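Local coordinates for protein CMP-sialic acid transporter 1 (Zea mays, PDB 6I1R) that probably carries CMP-sialic acid from the cytoplasm into the Golgi in exchange for CMP, and is captured here facing outward with CMP bound, at residues B[49-53]-B[190-196]; B[107-111]-B[132-136]. The protein carries 5 engineered substitutions. All coordinates share one frame; numbering follows the deposited sequence.

Contact 1 of 2, residues B[49-53]-B[190-196]; sequences SGFFL and SLYWQNV
Segments 49-53 and 191-196 of transmembrane helices 37-59 and 191-216 run in roughly opposite senses, their short axes crossing at -144°, with Tyr192 and Ser49 forming their closest backbone approach. Tyr192, just past Ser190 at the N-cap position, whose OG bonds Glu56, turns its CG anti to the carbonyl carbon (chi1 -54°), which brings one ring face under Phe52. The CB of Phe52 sits 3.5 Å from the centroid of the Tyr192 ring, almost on its normal, a CH-pi contact; the two rings meet obliquely. Leu53 sends its CD2 to the edge of the Trp193 indole, 3.6 Å from CE3, and its CB lies beside the CB of Tyr192. One turn on, Val196 CG2 comes to within 3.4 Å of Gly50 N. Were Tyr192 cut back to an alanine, Phe52 CB would probably lose its aromatic face and border a gap, while the CB contact with Leu53 could stay. The polar link is slight: Asn195 ND2 gives Ser49 OG a weak, bent hydrogen bond of 3.3 Å. Ser49 OG also bonds Lys45 O and Asn195 OD1 bonds Ser251 OG, so both side chains are anchored elsewhere, and the crossing itself rests chiefly on apolar and aromatic packing.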
loop_
_atom_site.group_PDB
_atom_site.type_symbol
_atom_site.label_atom_id
_atom_site.label_comp_id
_atom_site.label_asym_id
_atom_site.label_seq_id
_atom_site.Cartn_x
_atom_site.Cartn_y
_atom_site.Cartn_z
ATOM N N SER B 49 -25.891 -16.247 -4.006
ATOM C CA SER B 49 -26.221 -17.397 -4.848
ATOM C C SER B 49 -27.143 -18.351 -4.079
ATOM O O SER B 49 -28.181 -18.775 -4.593
ATOM C CB SER B 49 -24.974 -18.092 -5.327
ATOM O OG SER B 49 -24.195 -17.222 -6.134
ATOM N N GLY B 50 -26.759 -18.663 -2.843
ATOM C CA GLY B 50 -27.577 -19.482 -1.952
ATOM C C GLY B 50 -28.986 -18.930 -1.807
ATOM O O GLY B 50 -29.957 -19.687 -1.827
ATOM N N PHE B 51 -29.099 -17.611 -1.672
ATOM C CA PHE B 51 -30.406 -16.966 -1.568
ATOM C C PHE B 51 -31.239 -17.282 -2.814
ATOM O O PHE B 51 -32.378 -17.727 -2.700
ATOM C CB PHE B 51 -30.277 -15.450 -1.393
ATOM C CG PHE B 51 -31.589 -14.712 -1.473
ATOM C CD1 PHE B 51 -32.408 -14.598 -0.359
ATOM C CD2 PHE B 51 -32.018 -14.150 -2.667
ATOM C CE1 PHE B 51 -33.620 -13.929 -0.435
ATOM C CE2 PHE B 51 -33.232 -13.483 -2.741
ATOM C CZ PHE B 51 -34.030 -13.373 -1.625
ATOM N N PHE B 52 -30.666 -17.048 -3.992
ATOM C CA PHE B 52 -31.391 -17.264 -5.244
ATOM C C PHE B 52 -31.648 -18.760 -5.458
ATOM O O PHE B 52 -32.661 -19.116 -6.051
ATOM C CB PHE B 52 -30.642 -16.660 -6.436
ATOM C CG PHE B 52 -30.615 -15.153 -6.487
ATOM C CD1 PHE B 52 -31.723 -14.401 -6.117
ATOM C CD2 PHE B 52 -29.488 -14.482 -6.935
ATOM C CE1 PHE B 52 -31.690 -13.016 -6.172
ATOM C CE2 PHE B 52 -29.459 -13.096 -6.992
ATOM C CZ PHE B 52 -30.561 -12.365 -6.610
ATOM N N LEU B 53 -30.754 -19.628 -4.986
ATOM C CA LEU B 53 -30.994 -21.071 -5.085
ATOM C C LEU B 53 -32.233 -21.432 -4.253
ATOM O O LEU B 53 -33.144 -22.091 -4.752
ATOM C CB LEU B 53 -29.756 -21.839 -4.608
ATOM C CG LEU B 53 -29.837 -23.361 -4.720
ATOM C CD1 LEU B 53 -30.183 -23.791 -6.139
ATOM C CD2 LEU B 53 -28.537 -24.007 -4.269
ATOM N N SER B 190 -28.353 -25.817 -12.233
ATOM C CA SER B 190 -28.760 -24.441 -11.955
ATOM C C SER B 190 -27.522 -23.561 -11.748
ATOM O O SER B 190 -26.584 -23.951 -11.055
ATOM C CB SER B 190 -29.669 -24.382 -10.754
ATOM O OG SER B 190 -30.135 -23.059 -10.535
ATOM N N LEU B 191 -27.546 -22.366 -12.334
ATOM C CA LEU B 191 -26.460 -21.395 -12.177
ATOM C C LEU B 191 -26.189 -21.159 -10.685
ATOM O O LEU B 191 -25.034 -21.090 -10.260
ATOM C CB LEU B 191 -26.851 -20.089 -12.879
ATOM C CG LEU B 191 -25.826 -18.956 -12.802
ATOM C CD1 LEU B 191 -24.499 -19.378 -13.416
ATOM C CD2 LEU B 191 -26.348 -17.700 -13.484
ATOM N N TYR B 192 -27.262 -21.059 -9.906
ATOM C CA TYR B 192 -27.175 -20.680 -8.498
ATOM C C TYR B 192 -26.599 -21.833 -7.663
ATOM O O TYR B 192 -25.964 -21.585 -6.640
ATOM C CB TYR B 192 -28.548 -20.242 -7.981
ATOM C CG TYR B 192 -29.207 -19.157 -8.796
ATOM C CD1 TYR B 192 -28.550 -17.967 -9.066
ATOM C CD2 TYR B 192 -30.489 -19.316 -9.300
ATOM C CE1 TYR B 192 -29.145 -16.965 -9.815
ATOM C CE2 TYR B 192 -31.100 -18.324 -10.049
ATOM C CZ TYR B 192 -30.426 -17.143 -10.309
ATOM O OH TYR B 192 -31.017 -16.158 -11.048
ATOM N N TRP B 193 -26.818 -23.078 -8.086
ATOM C CA TRP B 193 -26.245 -24.239 -7.386
ATOM C C TRP B 193 -24.771 -24.412 -7.778
ATOM O O TRP B 193 -23.958 -24.850 -6.962
ATOM C CB TRP B 193 -27.066 -25.508 -7.659
ATOM C CG TRP B 193 -26.385 -26.783 -7.265
ATOM C CD1 TRP B 193 -26.050 -27.817 -8.091
ATOM C CD2 TRP B 193 -25.940 -27.165 -5.949
ATOM N NE1 TRP B 193 -25.438 -28.815 -7.383
ATOM C CE2 TRP B 193 -25.353 -28.444 -6.067
ATOM C CE3 TRP B 193 -25.982 -26.557 -4.688
ATOM C CZ2 TRP B 193 -24.815 -29.119 -4.972
ATOM C CZ3 TRP B 193 -25.450 -27.225 -3.607
ATOM C CH2 TRP B 193 -24.875 -28.489 -3.749
ATOM N N GLN B 194 -24.432 -24.073 -9.020
ATOM C CA GLN B 194 -23.043 -24.139 -9.476
ATOM C C GLN B 194 -22.231 -23.067 -8.737
ATOM O O GLN B 194 -21.138 -23.342 -8.232
ATOM C CB GLN B 194 -22.982 -23.999 -10.999
ATOM C CG GLN B 194 -23.591 -25.188 -11.732
ATOM C CD GLN B 194 -23.592 -25.032 -13.233
ATOM O OE1 GLN B 194 -23.939 -23.983 -13.771
ATOM N NE2 GLN B 194 -23.220 -26.095 -13.930
ATOM N N ASN B 195 -22.788 -21.862 -8.651
ATOM C CA ASN B 195 -22.191 -20.779 -7.873
ATOM C C ASN B 195 -21.977 -21.228 -6.422
ATOM O O ASN B 195 -20.896 -21.036 -5.871
ATOM C CB ASN B 195 -23.053 -19.513 -7.899
ATOM C CG ASN B 195 -23.065 -18.818 -9.244
ATOM O OD1 ASN B 195 -22.295 -19.165 -10.136
ATOM N ND2 ASN B 195 -23.938 -17.836 -9.397
ATOM N N VAL B 196 -23.005 -21.822 -5.813
ATOM C CA VAL B 196 -22.960 -22.160 -4.380
ATOM C C VAL B 196 -21.773 -23.096 -4.111
ATOM O O VAL B 196 -21.069 -22.913 -3.121
ATOM C CB VAL B 196 -24.291 -22.761 -3.886
ATOM C CG1 VAL B 196 -24.125 -23.551 -2.593
ATOM C CG2 VAL B 196 -25.360 -21.691 -3.713
#

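Contact 2 of 2, residues B[107-111]-B[132-136]; sequences LKIVT and IVLLA
Ile132 opens the approach of helix 126-143 to helix 108-118 by laying its CG2 methyl against Ile109. Ile132 CG2 stands 3.4 Å from the carbonyl oxygen Ile109 O and 3.9 Å from the methyl Ile109 CG2, the two isoleucine side chains crossing at a slant. The meeting is reciprocal, since Ile109 CG2 in turn reaches Ile132 O at 3.4 Å, so each branch methyl rests near the other residue's backbone carbonyl. The carbonyl of Ile109 also accepts a hydrogen bond from Thr112 OG1 further along its own helix, and that of Ile132 is taken up by Ala136 N, which leaves the methyls as neighbours of oxygens already engaged within their helices.

Three residues further along, Leu135 contributes its CD2, 3.9 Å from Ile109 CG2. The same leucine also touches Tyr264 and Ser267 of helix 259-279 and Ser299 of helix 287-304, so it packs where several helices converge.

Ala136 then fills the place facing the middle of segment 107-111, and its CA lies nearest that of Ile109. With CG1 of Ile109 anti to the carbonyl carbon (chi1 -66°) and the chain extended beyond it, CD1 comes down on the backbone at Ala136 CA, 3.7 Å away. Ala136 CB touches both Ile109 CG2 and Val110 CG1, each at 3.9 Å. A small residue at this point lets Ile109 lie close to the main chain of the opposing helix.

Ile109 is thus a branched apolar side chain that touches Ile132, Leu135 and Ala136. With Ile109 matched to Ala136 and Val110 to Val133, the segments run in opposite directions, an antiparallel helical hairpin of sequence neighbours within the all-helical bundle of a nucleotide-sugar transporter.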
loop_
_atom_site.group_PDB
_atom_site.type_symbol
_atom_site.label_atom_id
_atom_site.label_comp_id
_atom_site.label_asym_id
_atom_site.label_seq_id
_atom_site.Cartn_x
_atom_site.Cartn_y
_atom_site.Cartn_z
ATOM N N LEU B 107 -1.187 -10.805 -21.340
ATOM C CA LEU B 107 -0.892 -12.107 -21.937
ATOM C C LEU B 107 -2.032 -13.091 -21.634
ATOM O O LEU B 107 -2.183 -14.094 -22.332
ATOM C CB LEU B 107 0.450 -12.626 -21.404
ATOM C CG LEU B 107 1.325 -13.338 -22.435
ATOM C CD1 LEU B 107 2.076 -12.330 -23.291
ATOM C CD2 LEU B 107 2.297 -14.293 -21.761
ATOM N N LYS B 108 -2.831 -12.813 -20.605
ATOM C CA LYS B 108 -3.977 -13.674 -20.271
ATOM C C LYS B 108 -4.958 -13.727 -21.449
ATOM O O LYS B 108 -5.684 -14.706 -21.602
ATOM C CB LYS B 108 -4.700 -13.196 -19.008
ATOM C CG LYS B 108 -5.066 -11.723 -18.982
ATOM C CD LYS B 108 -5.936 -11.359 -17.822
ATOM C CE LYS B 108 -7.003 -10.373 -18.228
ATOM N NZ LYS B 108 -7.828 -9.939 -17.077
ATOM N N ILE B 109 -4.984 -12.673 -22.260
ATOM C CA ILE B 109 -5.874 -12.605 -23.419
ATOM C C ILE B 109 -5.488 -13.704 -24.421
ATOM O O ILE B 109 -6.368 -14.367 -24.973
ATOM C CB ILE B 109 -5.850 -11.195 -24.049
ATOM C CG1 ILE B 109 -6.437 -10.146 -23.102
ATOM C CG2 ILE B 109 -6.559 -11.186 -25.398
ATOM C CD1 ILE B 109 -6.032 -8.724 -23.421
ATOM N N VAL B 110 -4.190 -13.904 -24.647
ATOM C CA VAL B 110 -3.733 -14.913 -25.618
ATOM C C VAL B 110 -3.750 -16.303 -24.966
ATOM O O VAL B 110 -4.045 -17.289 -25.644
ATOM C CB VAL B 110 -2.351 -14.575 -26.221
ATOM C CG1 VAL B 110 -2.373 -13.242 -26.954
ATOM C CG2 VAL B 110 -1.225 -14.596 -25.197
ATOM N N THR B 111 -3.449 -16.389 -23.669
ATOM C CA THR B 111 -3.465 -17.680 -22.972
ATOM C C THR B 111 -4.908 -18.184 -22.827
ATOM O O THR B 111 -5.129 -19.391 -22.932
ATOM C CB THR B 111 -2.758 -17.618 -21.612
ATOM O OG1 THR B 111 -3.258 -16.495 -20.891
ATOM C CG2 THR B 111 -1.252 -17.519 -21.732
ATOM N N ILE B 132 -8.106 -11.693 -31.274
ATOM C CA ILE B 132 -7.651 -11.995 -29.909
ATOM C C ILE B 132 -6.279 -11.340 -29.706
ATOM O O ILE B 132 -6.059 -10.639 -28.718
ATOM C CB ILE B 132 -7.597 -13.516 -29.633
ATOM C CG1 ILE B 132 -8.914 -14.232 -29.956
ATOM C CG2 ILE B 132 -7.165 -13.786 -28.198
ATOM C CD1 ILE B 132 -10.133 -13.642 -29.285
ATOM N N VAL B 133 -5.375 -11.560 -30.657
ATOM C CA VAL B 133 -4.031 -10.988 -30.589
ATOM C C VAL B 133 -4.151 -9.459 -30.577
ATOM O O VAL B 133 -3.583 -8.798 -29.708
ATOM C CB VAL B 133 -3.135 -11.480 -31.745
ATOM C CG1 VAL B 133 -1.818 -10.717 -31.805
ATOM C CG2 VAL B 133 -2.873 -12.977 -31.659
ATOM N N LEU B 134 -4.906 -8.905 -31.521
ATOM C CA LEU B 134 -5.048 -7.449 -31.605
ATOM C C LEU B 134 -5.515 -6.880 -30.263
ATOM O O LEU B 134 -5.057 -5.811 -29.869
ATOM C CB LEU B 134 -6.035 -7.068 -32.711
ATOM C CG LEU B 134 -5.413 -6.708 -34.058
ATOM C CD1 LEU B 134 -6.506 -6.411 -35.066
ATOM C CD2 LEU B 134 -4.465 -5.524 -33.938
ATOM N N LEU B 135 -6.416 -7.583 -29.578
ATOM C CA LEU B 135 -6.928 -7.111 -28.289
ATOM C C LEU B 135 -5.773 -7.002 -27.286
ATOM O O LEU B 135 -5.621 -5.977 -26.622
ATOM C CB LEU B 135 -8.009 -8.068 -27.778
ATOM C CG LEU B 135 -8.737 -7.616 -26.512
ATOM C CD1 LEU B 135 -9.593 -6.388 -26.782
ATOM C CD2 LEU B 135 -9.587 -8.741 -25.942
ATOM N N ALA B 136 -4.976 -8.063 -27.188
ATOM C CA ALA B 136 -3.830 -8.096 -26.280
ATOM C C ALA B 136 -2.836 -6.989 -26.649
ATOM O O ALA B 136 -2.310 -6.309 -25.770
ATOM C CB ALA B 136 -3.177 -9.456 -26.327
#

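Contacts 1 and 2 illustrate two ways of building one helical bundle. Contact 1 joins helices far apart in sequence, whereas contact 2 pairs successive helices and is nested within the chain span that contact 1 closes. They lie on opposite sides of the chain's centre, their own centres 31 Å apart and their nearest atoms about 19 Å apart, so neither touches the other. Neither contact supplies a CMP-pocket residue, but the helices of contact 1 carry several, among them Glu42 and Lys45 on one and Phe205 and Asn206 on the other, and the Asn195 side chain lies about 11 Å from the nucleotide; helices 108-118 and 126-143 carry none.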